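Local atomic coordinates of ZmpA Glycopeptidase (Clostridium perfringens, PDB entry 6XSX), a protein that probably cleaves the peptide chain of glycoproteins as an M60-family metallopeptidase, with this chain representing the catalytic module of a much longer protein. Residues Asn290-Thr298 against Gly379-Trp390; Arg40-Trp48 against Met253-Gly261. One frame throughout, in Å; residues are numbered along the deposited sequence.

Overall arrangement
Both contacts lie in the M60 peptidase module. Their centres are about 21 Å apart. In chain order, contact 2 closes first, when 253-261 returns to the loop 40-48. Contact 1 follows, with 290-298 packed against 379-390. Helix 277-286 runs between them in sequence and carries the HExxH pattern (H281, E282, H285) expected of a zinc peptidase, though no metal is bound to it here. Contact 2 sits at the edge of the mixed sheet, beside this helix, whose E282, H285 and N286 touch it. Contact 1 lies in the helical part, at the start of helix 383-398. They meet where N290 CB packs on K41 CB at 4.2 Å.

Contact 1: Asn290-Thr298 against Gly379-Trp390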
ATOM      1  N   ASN A 290      -2.924  13.137   4.656  1.00 29.38           N
ATOM      2  CA  ASN A 290      -2.500  14.529   4.675  1.00 29.95           C
ATOM      3  C   ASN A 290      -3.363  15.358   3.718  1.00 30.44           C
ATOM      4  O   ASN A 290      -3.335  15.144   2.504  1.00 28.17           O
ATOM      5  CB  ASN A 290      -1.006  14.643   4.361  1.00 29.54           C
ATOM      6  CG  ASN A 290      -0.422  16.020   4.608  1.00 30.86           C
ATOM      7  OD1 ASN A 290      -1.129  16.968   4.955  1.00 29.39           O
ATOM      8  ND2 ASN A 290       0.880  16.140   4.414  1.00 32.90           N
ATOM      9  N   ASN A 291      -4.117  16.324   4.271  1.00 30.86           N
ATOM     10  CA  ASN A 291      -5.024  17.126   3.458  1.00 34.32           C
ATOM     11  C   ASN A 291      -4.277  18.232   2.704  1.00 32.92           C
ATOM     12  O   ASN A 291      -4.882  18.942   1.909  1.00 34.14           O
ATOM     13  CB  ASN A 291      -6.270  17.603   4.219  1.00 36.01           C
ATOM     14  CG  ASN A 291      -5.988  18.572   5.351  1.00 38.29           C
ATOM     15  OD1 ASN A 291      -4.913  19.168   5.438  1.00 38.67           O
ATOM     16  ND2 ASN A 291      -6.960  18.732   6.235  1.00 40.53           N
ATOM     17  N   ARG A 292      -2.963  18.354   2.930  1.00 33.61           N
ATOM     18  CA  ARG A 292      -2.124  19.288   2.190  1.00 33.85           C
ATOM     19  C   ARG A 292      -1.779  18.728   0.808  1.00 33.10           C
ATOM     20  O   ARG A 292      -1.376  19.480  -0.074  1.00 34.23           O
ATOM     21  CB  ARG A 292      -0.820  19.566   2.939  1.00 35.57           C
ATOM     22  CG  ARG A 292      -1.007  20.120   4.342  1.00 37.76           C
ATOM     23  CD  ARG A 292       0.334  20.186   5.047  1.00 41.62           C
ATOM     24  NE  ARG A 292       0.237  21.036   6.222  1.00 46.90           N
ATOM     25  CZ  ARG A 292       0.142  22.367   6.215  1.00 52.17           C
ATOM     26  NH1 ARG A 292       0.135  23.040   5.074  1.00 50.73           N
ATOM     27  NH2 ARG A 292       0.055  23.025   7.359  1.00 54.60           N
ATOM     28  N   THR A 293      -1.919  17.406   0.633  1.00 29.46           N
ATOM     29  CA  THR A 293      -1.643  16.761  -0.643  1.00 27.89           C
ATOM     30  C   THR A 293      -2.940  16.199  -1.230  1.00 26.11           C
ATOM     31  O   THR A 293      -4.017  16.461  -0.705  1.00 26.95           O
ATOM     32  CB  THR A 293      -0.506  15.739  -0.501  1.00 25.81           C
ATOM     33  OG1 THR A 293      -0.133  15.356  -1.826  1.00 26.47           O
ATOM     34  CG2 THR A 293      -0.886  14.523   0.317  1.00 24.61           C
ATOM     35  N   ILE A 294      -2.837  15.439  -2.326  1.00 25.66           N
ATOM     36  CA  ILE A 294      -3.989  14.738  -2.877  1.00 24.80           C
ATOM     37  C   ILE A 294      -3.751  13.237  -2.705  1.00 25.39           C
ATOM     38  O   ILE A 294      -3.113  12.611  -3.553  1.00 22.85           O
ATOM     39  CB  ILE A 294      -4.222  15.098  -4.361  1.00 24.60           C
ATOM     40  CG1 ILE A 294      -4.166  16.609  -4.628  1.00 27.19           C
ATOM     41  CG2 ILE A 294      -5.526  14.491  -4.862  1.00 25.00           C
ATOM     42  CD1 ILE A 294      -4.099  16.980  -6.115  1.00 24.35           C
ATOM     43  N   VAL A 295      -4.279  12.670  -1.610  1.00 25.57           N
ATOM     44  CA  VAL A 295      -3.894  11.328  -1.193  1.00 26.55           C
ATOM     45  C   VAL A 295      -4.459  10.278  -2.150  1.00 27.98           C
ATOM     46  O   VAL A 295      -3.862   9.212  -2.315  1.00 27.40           O
ATOM     47  CB  VAL A 295      -4.210  11.039   0.290  1.00 27.03           C
ATOM     48  CG1 VAL A 295      -3.339  11.880   1.205  1.00 25.62           C
ATOM     49  CG2 VAL A 295      -5.691  11.197   0.631  1.00 25.29           C
ATOM     50  N   GLU A 296      -5.578  10.605  -2.814  1.00 29.39           N
ATOM     51  CA  GLU A 296      -6.191   9.715  -3.792  1.00 30.88           C
ATOM     52  C   GLU A 296      -5.225   9.477  -4.953  1.00 28.63           C
ATOM     53  O   GLU A 296      -5.274   8.446  -5.624  1.00 27.69           O
ATOM     54  CB  GLU A 296      -7.513  10.293  -4.299  1.00 33.91           C
ATOM     55  CG  GLU A 296      -8.581  10.394  -3.223  1.00 39.93           C
ATOM     56  CD  GLU A 296      -8.618  11.675  -2.398  1.00 44.35           C
ATOM     57  OE1 GLU A 296      -7.768  12.579  -2.624  1.00 43.82           O
ATOM     58  OE2 GLU A 296      -9.505  11.769  -1.519  1.00 48.84           O
ATOM     59  N   VAL A 297      -4.347  10.449  -5.203  1.00 27.52           N
ATOM     60  CA  VAL A 297      -3.388  10.276  -6.281  1.00 27.24           C
ATOM     61  C   VAL A 297      -2.165   9.566  -5.706  1.00 27.43           C
ATOM     62  O   VAL A 297      -1.799   8.494  -6.187  1.00 25.40           O
ATOM     63  CB  VAL A 297      -3.056  11.607  -6.986  1.00 26.79           C
ATOM     64  CG1 VAL A 297      -1.904  11.466  -7.965  1.00 25.58           C
ATOM     65  CG2 VAL A 297      -4.276  12.190  -7.692  1.00 25.59           C
ATOM     66  N   THR A 298      -1.612  10.136  -4.622  1.00 26.26           N
ATOM     67  CA  THR A 298      -0.280   9.799  -4.149  1.00 27.11           C
ATOM     68  C   THR A 298      -0.241   8.404  -3.526  1.00 28.58           C
ATOM     69  O   THR A 298       0.822   7.795  -3.485  1.00 29.84           O
ATOM     70  CB  THR A 298       0.326  10.889  -3.249  1.00 26.33           C
ATOM     71  OG1 THR A 298      -0.512  11.131  -2.119  1.00 26.30           O
ATOM     72  CG2 THR A 298       0.592  12.183  -3.981  1.00 28.04           C
ATOM     73  N   GLY A 379       1.767  22.770   0.532  1.00 31.85           N
ATOM     74  CA  GLY A 379       0.518  22.322  -0.060  1.00 30.60           C
ATOM     75  C   GLY A 379      -0.686  22.994   0.596  1.00 30.08           C
ATOM     76  O   GLY A 379      -0.597  24.143   1.026  1.00 28.57           O
ATOM     77  N   GLY A 380      -1.799  22.254   0.673  1.00 28.13           N
ATOM     78  CA  GLY A 380      -3.075  22.803   1.099  1.00 27.15           C
ATOM     79  C   GLY A 380      -3.763  23.550  -0.038  1.00 26.94           C
ATOM     80  O   GLY A 380      -3.181  23.742  -1.111  1.00 25.87           O
ATOM     81  N   GLY A 381      -5.014  23.961   0.210  1.00 27.45           N
ATOM     82  CA  GLY A 381      -5.765  24.762  -0.743  1.00 25.47           C
ATOM     83  C   GLY A 381      -6.392  23.905  -1.838  1.00 25.03           C
ATOM     84  O   GLY A 381      -6.716  22.742  -1.620  1.00 23.90           O
ATOM     85  N   SER A 382      -6.543  24.511  -3.019  1.00 26.02           N
ATOM     86  CA  SER A 382      -7.206  23.908  -4.160  1.00 27.42           C
ATOM     87  C   SER A 382      -6.347  22.797  -4.756  1.00 28.02           C
ATOM     88  O   SER A 382      -5.131  22.753  -4.551  1.00 27.18           O
ATOM     89  CB  SER A 382      -7.472  24.955  -5.206  1.00 27.76           C
ATOM     90  OG  SER A 382      -6.238  25.448  -5.712  1.00 27.86           O
ATOM     91  N   TRP A 383      -7.028  21.920  -5.500  1.00 29.89           N
ATOM     92  CA  TRP A 383      -6.469  20.942  -6.417  1.00 33.05           C
ATOM     93  C   TRP A 383      -5.179  21.481  -7.034  1.00 31.73           C
ATOM     94  O   TRP A 383      -4.116  20.902  -6.836  1.00 31.34           O
ATOM     95  CB  TRP A 383      -7.539  20.614  -7.474  1.00 37.55           C
ATOM     96  CG  TRP A 383      -7.339  19.403  -8.344  1.00 42.82           C
ATOM     97  CD1 TRP A 383      -7.125  19.397  -9.695  1.00 44.35           C
ATOM     98  CD2 TRP A 383      -7.426  18.017  -7.954  1.00 42.70           C
ATOM     99  NE1 TRP A 383      -7.041  18.111 -10.164  1.00 45.82           N
ATOM    100  CE2 TRP A 383      -7.221  17.244  -9.119  1.00 44.56           C
ATOM    101  CE3 TRP A 383      -7.641  17.355  -6.740  1.00 44.80           C
ATOM    102  CZ2 TRP A 383      -7.222  15.848  -9.102  1.00 47.66           C
ATOM    103  CZ3 TRP A 383      -7.642  15.976  -6.727  1.00 49.09           C
ATOM    104  CH2 TRP A 383      -7.434  15.231  -7.891  1.00 45.78           C
ATOM    105  N   GLU A 384      -5.285  22.624  -7.728  1.00 32.23           N
ATOM    106  CA  GLU A 384      -4.208  23.224  -8.506  1.00 32.40           C
ATOM    107  C   GLU A 384      -3.070  23.695  -7.599  1.00 31.74           C
ATOM    108  O   GLU A 384      -1.899  23.585  -7.957  1.00 28.29           O
ATOM    109  CB  GLU A 384      -4.728  24.390  -9.354  1.00 35.70           C
ATOM    110  CG  GLU A 384      -5.822  24.011 -10.343  1.00 38.08           C
ATOM    111  CD  GLU A 384      -7.205  23.727  -9.767  1.00 42.37           C
ATOM    112  OE1 GLU A 384      -7.440  24.036  -8.585  1.00 45.25           O
ATOM    113  OE2 GLU A 384      -8.054  23.181 -10.506  1.00 47.62           O
ATOM    114  N   ASN A 385      -3.421  24.244  -6.427  1.00 30.78           N
ATOM    115  CA  ASN A 385      -2.422  24.708  -5.476  1.00 30.19           C
ATOM    116  C   ASN A 385      -1.555  23.544  -4.992  1.00 29.71           C
ATOM    117  O   ASN A 385      -0.343  23.692  -4.865  1.00 25.94           O
ATOM    118  CB  ASN A 385      -3.032  25.451  -4.285  1.00 29.29           C
ATOM    119  CG  ASN A 385      -1.957  26.102  -3.445  1.00 30.11           C
ATOM    120  OD1 ASN A 385      -1.327  27.061  -3.880  1.00 28.81           O
ATOM    121  ND2 ASN A 385      -1.704  25.557  -2.264  1.00 30.05           N
ATOM    122  N   LYS A 386      -2.186  22.391  -4.727  1.00 29.25           N
ATOM    123  CA  LYS A 386      -1.479  21.202  -4.276  1.00 31.50           C
ATOM    124  C   LYS A 386      -0.560  20.666  -5.374  1.00 31.82           C
ATOM    125  O   LYS A 386       0.551  20.217  -5.100  1.00 35.12           O
ATOM    126  CB  LYS A 386      -2.478  20.126  -3.842  1.00 30.87           C
ATOM    127  CG  LYS A 386      -3.296  20.494  -2.613  1.00 32.06           C
ATOM    128  CD  LYS A 386      -4.350  19.479  -2.284  1.00 32.94           C
ATOM    129  CE  LYS A 386      -5.120  19.828  -1.031  1.00 33.00           C
ATOM    130  NZ  LYS A 386      -6.140  18.798  -0.742  1.00 32.44           N
ATOM    131  N   HIS A 387      -1.043  20.692  -6.616  1.00 32.87           N
ATOM    132  CA  HIS A 387      -0.230  20.285  -7.748  1.00 32.03           C
ATOM    133  C   HIS A 387       1.062  21.092  -7.760  1.00 32.27           C
ATOM    134  O   HIS A 387       2.142  20.521  -7.906  1.00 34.04           O
ATOM    135  CB  HIS A 387      -1.006  20.438  -9.060  1.00 31.07           C
ATOM    136  CG  HIS A 387      -2.062  19.402  -9.255  1.00 30.93           C
ATOM    137  ND1 HIS A 387      -1.924  18.110  -8.790  1.00 30.25           N
ATOM    138  CD2 HIS A 387      -3.252  19.451  -9.890  1.00 30.32           C
ATOM    139  CE1 HIS A 387      -2.987  17.407  -9.128  1.00 28.15           C
ATOM    140  NE2 HIS A 387      -3.820  18.209  -9.787  1.00 29.72           N
ATOM    141  N   ASN A 388       0.932  22.413  -7.578  1.00 30.62           N
ATOM    142  CA  ASN A 388       2.063  23.326  -7.638  1.00 29.40           C
ATOM    143  C   ASN A 388       3.025  23.029  -6.493  1.00 29.75           C
ATOM    144  O   ASN A 388       4.236  23.193  -6.641  1.00 31.43           O
ATOM    145  CB  ASN A 388       1.628  24.797  -7.690  1.00 29.01           C
ATOM    146  CG  ASN A 388       1.379  25.288  -9.103  1.00 29.13           C
ATOM    147  OD1 ASN A 388       2.229  25.951  -9.692  1.00 29.95           O
ATOM    148  ND2 ASN A 388       0.227  24.962  -9.665  1.00 26.88           N
ATOM    149  N   ALA A 389       2.480  22.575  -5.360  1.00 28.71           N
ATOM    150  CA  ALA A 389       3.309  22.224  -4.215  1.00 29.72           C
ATOM    151  C   ALA A 389       4.163  20.992  -4.524  1.00 28.40           C
ATOM    152  O   ALA A 389       5.310  20.921  -4.095  1.00 28.42           O
ATOM    153  CB  ALA A 389       2.468  22.045  -2.971  1.00 26.41           C
ATOM    154  N   TRP A 390       3.600  20.027  -5.269  1.00 27.74           N
ATOM    155  CA  TRP A 390       4.346  18.840  -5.667  1.00 25.26           C
ATOM    156  C   TRP A 390       5.575  19.257  -6.469  1.00 25.39           C
ATOM    157  O   TRP A 390       6.661  18.701  -6.293  1.00 23.95           O
ATOM    158  CB  TRP A 390       3.494  17.910  -6.532  1.00 26.06           C
ATOM    159  CG  TRP A 390       2.322  17.249  -5.876  1.00 27.59           C
ATOM    160  CD1 TRP A 390       2.015  17.202  -4.546  1.00 27.91           C
ATOM    161  CD2 TRP A 390       1.316  16.469  -6.549  1.00 27.36           C
ATOM    162  NE1 TRP A 390       0.872  16.470  -4.353  1.00 27.18           N
ATOM    163  CE2 TRP A 390       0.422  16.009  -5.561  1.00 27.37           C
ATOM    164  CE3 TRP A 390       1.080  16.128  -7.887  1.00 28.08           C
ATOM    165  CZ2 TRP A 390      -0.686  15.219  -5.871  1.00 27.41           C
ATOM    166  CZ3 TRP A 390      -0.012  15.347  -8.194  1.00 27.32           C
ATOM    167  CH2 TRP A 390      -0.887  14.905  -7.198  1.00 28.19           C
TER
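G380 N donates to R292 O at 2.9 Å, in the carbonyl plane and on a lone pair. K386 and W390 of helix 383-398 add bonds further along. K386, extended beyond CG, puts K386 NZ 3.2 Å from T293 O, above the carbonyl plane. A weak bond from K386 NZ to N291 O adds to this. W390 NE1 donates to T293 OG1 at 2.9 Å and 160°. T293 holds OG1 anti to its own N (chi1 -169°), and the hydroxyl meets the indole at its edge, in the ring plane. The R292 guanidinium has G379 O at its edge. Its polar partners, D377 (a salt bridge) and I378 O, come just before 379-390.

The apolar part centres on I294, which points at the helix. I294 CD1 lies over the face of the W383 six-membered ring, 3.8 Å from the centroid and 19° off the normal, a CH-pi contact. The same methyl reaches the H387 ring. W390 turns its six-membered ring into the other segment. There V297 CG1 meets W390 CH2 at 3.7 Å, T298 CG2 meets W390 CZ2 at 3.8 Å, and I294 CB also touches W390 CZ2. L355 of helix 347-361 packs on both T298 and W390.

Each segment also has bonds of its own. N290 OD1 accepts from R292 N, which makes an Asx turn on a type I beta turn. N385 ND2 donates to G380 O, which lies near the amide plane of N385, linking the helix start to the loop 379-381.

S382 is the N-cap of helix 383-398, and S382 OG accepts from N385 N at 3.1 Å. The whole is a capped helix start packed against a turn and the short helix 295-298, within the helical part of the M60 peptidase module.

Contact 2: Arg40-Trp48 against Met253-Gly261; sequences RKVWNFQDW and MNAGNGITG
W43 lays its indole flat over the backbone at G256. G256 CA sits above the centre of the W43 six-membered ring, 3.6 Å from the centroid and only 5° off the normal. This is a CH-pi contact with no side chain between ring and main chain. N257 N lies over the same face, nearer the rim. The indole reaches this place with CG anti to the W43 N (chi1 -166°). G256 and N257 open a type I' turn that ends at I259 and joins strands 254-256 and 259-262.

N257 crosses W43 obliquely. N257 OD1 comes 3.8 Å from N44 CB, an ordinary packing distance. The N44 and N257 amides also cross at a slant, their planes 28° apart. N44 ND2 is on the N257 side and lies at the edge of the W43 ring, while N44 OD1 accepts from Q38 NE2.

F45 takes the next step of the turn. F45 CD1 is 3.4 Å from G258 CA, in an oblique approach. V42 CG2 lies over the centre of one face of the same ring. The positive phi of G258 suits glycine, and the bare CA lets the phenyl come close. The aliphatic part of Q46 reaches I259, Q46 CG being 4.3 Å from I259 CD1.

No clear direct hydrogen bond joins the segments. A water does so instead: it accepts from Q46 N at 2.8 Å and donates to G258 O at 2.7 Å. N286, on helix 277-286, accepts from G258 N and donates to I259 O, and also bonds to the backbone of W43.

A255, beside this turn, touches E282 and H285 of the HExxH pattern, the probable metal site. The contact rests on ring-to-backbone packing at two glycines and on neutral hydrogen bonds through one water and N286. No salt bridge joins the segments.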
ATOM      1  N   ARG A  40       1.566  11.504  12.403  1.00 24.92           N
ATOM      2  CA  ARG A  40       2.370  10.980  11.312  1.00 23.49           C
ATOM      3  C   ARG A  40       1.568  10.932  10.016  1.00 22.92           C
ATOM      4  O   ARG A  40       2.042  10.377   9.028  1.00 23.15           O
ATOM      5  CB  ARG A  40       2.885   9.587  11.690  1.00 23.49           C
ATOM      6  CG  ARG A  40       3.815   9.615  12.894  1.00 23.77           C
ATOM      7  CD  ARG A  40       3.964   8.240  13.498  1.00 23.21           C
ATOM      8  NE  ARG A  40       4.959   8.178  14.564  1.00 22.21           N
ATOM      9  CZ  ARG A  40       4.759   8.565  15.821  1.00 21.32           C
ATOM     10  NH1 ARG A  40       3.582   9.048  16.188  1.00 20.98           N
ATOM     11  NH2 ARG A  40       5.733   8.433  16.708  1.00 19.35           N
ATOM     12  N   LYS A  41       0.357  11.505  10.044  1.00 23.03           N
ATOM     13  CA  LYS A  41      -0.550  11.615   8.910  1.00 23.66           C
ATOM     14  C   LYS A  41      -0.968  10.245   8.378  1.00 23.14           C
ATOM     15  O   LYS A  41      -1.310  10.125   7.204  1.00 24.76           O
ATOM     16  CB  LYS A  41       0.039  12.449   7.764  1.00 25.52           C
ATOM     17  CG  LYS A  41       0.703  13.765   8.142  1.00 27.89           C
ATOM     18  CD  LYS A  41      -0.220  14.790   8.750  1.00 29.14           C
ATOM     19  CE  LYS A  41       0.423  16.160   8.809  1.00 31.23           C
ATOM     20  NZ  LYS A  41      -0.550  17.175   9.264  1.00 32.56           N
ATOM     21  N   VAL A  42      -0.981   9.212   9.228  1.00 23.97           N
ATOM     22  CA  VAL A  42      -1.607   7.962   8.809  1.00 22.60           C
ATOM     23  C   VAL A  42      -3.008   7.870   9.416  1.00 22.42           C
ATOM     24  O   VAL A  42      -3.364   8.658  10.290  1.00 23.71           O
ATOM     25  CB  VAL A  42      -0.738   6.715   9.080  1.00 23.04           C
ATOM     26  CG1 VAL A  42       0.641   6.857   8.453  1.00 22.64           C
ATOM     27  CG2 VAL A  42      -0.625   6.413  10.569  1.00 22.83           C
ATOM     28  N   TRP A  43      -3.789   6.895   8.941  1.00 21.91           N
ATOM     29  CA  TRP A  43      -5.234   6.905   9.090  1.00 22.59           C
ATOM     30  C   TRP A  43      -5.659   6.125  10.336  1.00 23.47           C
ATOM     31  O   TRP A  43      -6.135   5.003  10.227  1.00 23.50           O
ATOM     32  CB  TRP A  43      -5.892   6.362   7.815  1.00 21.79           C
ATOM     33  CG  TRP A  43      -7.363   6.633   7.742  1.00 22.94           C
ATOM     34  CD1 TRP A  43      -8.165   7.040   8.766  1.00 21.86           C
ATOM     35  CD2 TRP A  43      -8.220   6.490   6.594  1.00 22.77           C
ATOM     36  NE1 TRP A  43      -9.452   7.180   8.333  1.00 22.77           N
ATOM     37  CE2 TRP A  43      -9.522   6.854   7.006  1.00 23.50           C
ATOM     38  CE3 TRP A  43      -8.020   6.115   5.261  1.00 23.51           C
ATOM     39  CZ2 TRP A  43     -10.617   6.836   6.138  1.00 23.19           C
ATOM     40  CZ3 TRP A  43      -9.101   6.093   4.401  1.00 24.87           C
ATOM     41  CH2 TRP A  43     -10.383   6.452   4.836  1.00 24.20           C
ATOM     42  N   ASN A  44      -5.436   6.724  11.515  1.00 24.20           N
ATOM     43  CA  ASN A  44      -5.985   6.310  12.803  1.00 23.83           C
ATOM     44  C   ASN A  44      -5.841   4.809  13.031  1.00 23.95           C
ATOM     45  O   ASN A  44      -6.835   4.095  13.159  1.00 25.28           O
ATOM     46  CB  ASN A  44      -7.432   6.777  12.975  1.00 23.96           C
ATOM     47  CG  ASN A  44      -7.579   8.265  12.743  1.00 24.62           C
ATOM     48  OD1 ASN A  44      -6.647   9.028  12.980  1.00 23.58           O
ATOM     49  ND2 ASN A  44      -8.730   8.674  12.236  1.00 25.98           N
ATOM     50  N   PHE A  45      -4.594   4.342  13.110  1.00 23.13           N
ATOM     51  CA  PHE A  45      -4.323   2.922  13.263  1.00 20.50           C
ATOM     52  C   PHE A  45      -4.817   2.472  14.636  1.00 20.65           C
ATOM     53  O   PHE A  45      -4.750   3.245  15.591  1.00 19.40           O
ATOM     54  CB  PHE A  45      -2.827   2.650  13.116  1.00 19.28           C
ATOM     55  CG  PHE A  45      -2.283   2.778  11.715  1.00 19.67           C
ATOM     56  CD1 PHE A  45      -3.077   3.236  10.672  1.00 19.04           C
ATOM     57  CD2 PHE A  45      -0.953   2.483  11.446  1.00 19.22           C
ATOM     58  CE1 PHE A  45      -2.563   3.362   9.389  1.00 18.37           C
ATOM     59  CE2 PHE A  45      -0.440   2.602  10.162  1.00 19.13           C
ATOM     60  CZ  PHE A  45      -1.249   3.037   9.133  1.00 19.00           C
ATOM     61  N   GLN A  46      -5.329   1.232  14.701  1.00 20.07           N
ATOM     62  CA  GLN A  46      -5.717   0.590  15.950  1.00 19.11           C
ATOM     63  C   GLN A  46      -4.477  -0.042  16.583  1.00 18.90           C
ATOM     64  O   GLN A  46      -3.393  -0.032  16.000  1.00 18.56           O
ATOM     65  CB  GLN A  46      -6.789  -0.477  15.707  1.00 18.96           C
ATOM     66  CG  GLN A  46      -7.923  -0.034  14.787  1.00 19.65           C
ATOM     67  CD  GLN A  46      -8.618   1.215  15.281  1.00 20.58           C
ATOM     68  OE1 GLN A  46      -8.691   2.230  14.581  1.00 22.92           O
ATOM     69  NE2 GLN A  46      -9.107   1.163  16.507  1.00 18.93           N
ATOM     70  N   ASP A  47      -4.648  -0.595  17.786  1.00 18.75           N
ATOM     71  CA  ASP A  47      -3.549  -1.252  18.469  1.00 19.13           C
ATOM     72  C   ASP A  47      -4.072  -2.455  19.249  1.00 19.30           C
ATOM     73  O   ASP A  47      -3.623  -2.711  20.368  1.00 19.42           O
ATOM     74  CB  ASP A  47      -2.818  -0.269  19.380  1.00 19.31           C
ATOM     75  CG  ASP A  47      -1.477  -0.798  19.843  1.00 20.15           C
ATOM     76  OD1 ASP A  47      -0.906  -1.663  19.138  1.00 19.44           O
ATOM     77  OD2 ASP A  47      -1.011  -0.332  20.892  1.00 20.57           O
ATOM     78  N   TRP A  48      -5.003  -3.194  18.624  1.00 17.55           N
ATOM     79  CA  TRP A  48      -5.593  -4.389  19.200  1.00 17.75           C
ATOM     80  C   TRP A  48      -4.518  -5.420  19.550  1.00 16.96           C
ATOM     81  O   TRP A  48      -3.655  -5.714  18.723  1.00 16.18           O
ATOM     82  CB  TRP A  48      -6.607  -5.003  18.230  1.00 17.19           C
ATOM     83  CG  TRP A  48      -7.744  -4.103  17.871  1.00 17.83           C
ATOM     84  CD1 TRP A  48      -8.107  -2.925  18.463  1.00 17.48           C
ATOM     85  CD2 TRP A  48      -8.716  -4.358  16.853  1.00 17.63           C
ATOM     86  NE1 TRP A  48      -9.224  -2.417  17.859  1.00 17.78           N
ATOM     87  CE2 TRP A  48      -9.624  -3.278  16.873  1.00 18.32           C
ATOM     88  CE3 TRP A  48      -8.907  -5.398  15.944  1.00 18.22           C
ATOM     89  CZ2 TRP A  48     -10.698  -3.198  15.989  1.00 18.39           C
ATOM     90  CZ3 TRP A  48      -9.963  -5.315  15.066  1.00 18.49           C
ATOM     91  CH2 TRP A  48     -10.845  -4.231  15.094  1.00 18.79           C
ATOM     92  N   MET A 253     -12.238  -4.420  -2.474  1.00 45.03           N
ATOM     93  CA  MET A 253     -11.732  -4.318  -1.111  1.00 43.10           C
ATOM     94  C   MET A 253     -11.948  -2.894  -0.591  1.00 41.62           C
ATOM     95  O   MET A 253     -12.504  -2.053  -1.303  1.00 41.11           O
ATOM     96  CB  MET A 253     -10.245  -4.686  -1.059  1.00 43.06           C
ATOM     97  CG  MET A 253      -9.981  -6.148  -1.374  1.00 45.72           C
ATOM     98  SD  MET A 253      -8.230  -6.512  -1.633  1.00 47.75           S
ATOM     99  CE  MET A 253      -8.346  -7.910  -2.748  1.00 48.77           C
ATOM    100  N   ASN A 254     -11.532  -2.632   0.663  1.00 38.71           N
ATOM    101  CA  ASN A 254     -11.632  -1.291   1.235  1.00 33.95           C
ATOM    102  C   ASN A 254     -10.561  -1.035   2.302  1.00 31.88           C
ATOM    103  O   ASN A 254      -9.765  -1.925   2.639  1.00 26.06           O
ATOM    104  CB  ASN A 254     -13.047  -0.969   1.727  1.00 32.80           C
ATOM    105  CG  ASN A 254     -13.415  -1.686   3.007  1.00 32.27           C
ATOM    106  OD1 ASN A 254     -12.642  -2.488   3.530  1.00 29.89           O
ATOM    107  ND2 ASN A 254     -14.595  -1.390   3.528  1.00 33.60           N
ATOM    108  N   ALA A 255     -10.585   0.203   2.831  1.00 29.22           N
ATOM    109  CA  ALA A 255      -9.549   0.720   3.716  1.00 29.13           C
ATOM    110  C   ALA A 255     -10.084   1.832   4.616  1.00 27.28           C
ATOM    111  O   ALA A 255     -11.090   2.465   4.309  1.00 30.09           O
ATOM    112  CB  ALA A 255      -8.380   1.207   2.899  1.00 27.49           C
ATOM    113  N   GLY A 256      -9.357   2.076   5.711  1.00 25.37           N
ATOM    114  CA  GLY A 256      -9.668   3.072   6.722  1.00 23.73           C
ATOM    115  C   GLY A 256      -9.251   2.587   8.109  1.00 23.03           C
ATOM    116  O   GLY A 256      -9.313   1.391   8.392  1.00 22.89           O
ATOM    117  N   ASN A 257      -8.785   3.518   8.947  1.00 21.91           N
ATOM    118  CA  ASN A 257      -8.577   3.256  10.364  1.00 21.90           C
ATOM    119  C   ASN A 257      -7.519   2.168  10.579  1.00 21.86           C
ATOM    120  O   ASN A 257      -7.567   1.426  11.563  1.00 22.98           O
ATOM    121  CB  ASN A 257      -9.904   2.957  11.073  1.00 22.27           C
ATOM    122  CG  ASN A 257     -10.869   4.124  11.008  1.00 23.12           C
ATOM    123  OD1 ASN A 257     -10.605   5.182  11.579  1.00 23.10           O
ATOM    124  ND2 ASN A 257     -11.961   3.953  10.281  1.00 21.55           N
ATOM    125  N   GLY A 258      -6.559   2.084   9.655  1.00 20.67           N
ATOM    126  CA  GLY A 258      -5.507   1.083   9.726  1.00 19.98           C
ATOM    127  C   GLY A 258      -6.041  -0.334   9.535  1.00 18.70           C
ATOM    128  O   GLY A 258      -5.487  -1.286  10.077  1.00 18.17           O
ATOM    129  N   ILE A 259      -7.119  -0.456   8.759  1.00 18.93           N
ATOM    130  CA  ILE A 259      -7.726  -1.747   8.476  1.00 19.60           C
ATOM    131  C   ILE A 259      -7.833  -1.908   6.961  1.00 19.73           C
ATOM    132  O   ILE A 259      -8.339  -1.013   6.284  1.00 19.76           O
ATOM    133  CB  ILE A 259      -9.111  -1.847   9.159  1.00 19.32           C
ATOM    134  CG1 ILE A 259      -8.989  -1.847  10.687  1.00 20.22           C
ATOM    135  CG2 ILE A 259      -9.891  -3.055   8.652  1.00 18.67           C
ATOM    136  CD1 ILE A 259     -10.222  -1.337  11.427  1.00 21.15           C
ATOM    137  N   THR A 260      -7.365  -3.057   6.452  1.00 19.33           N
ATOM    138  CA  THR A 260      -7.713  -3.513   5.113  1.00 20.12           C
ATOM    139  C   THR A 260      -8.838  -4.547   5.204  1.00 19.20           C
ATOM    140  O   THR A 260      -8.744  -5.524   5.947  1.00 20.31           O
ATOM    141  CB  THR A 260      -6.509  -4.130   4.385  1.00 20.69           C
ATOM    142  OG1 THR A 260      -5.598  -3.084   4.042  1.00 21.06           O
ATOM    143  CG2 THR A 260      -6.908  -4.911   3.148  1.00 19.79           C
ATOM    144  N   GLY A 261      -9.915  -4.311   4.457  1.00 19.07           N
ATOM    145  CA  GLY A 261     -10.986  -5.289   4.340  1.00 19.49           C
ATOM    146  C   GLY A 261     -10.835  -6.050   3.029  1.00 20.19           C
ATOM    147  O   GLY A 261     -10.436  -5.456   2.034  1.00 21.49           O
TER
HETATM  148  O   HOH W   1      -4.904  -0.713  12.688  1.00 23.11           O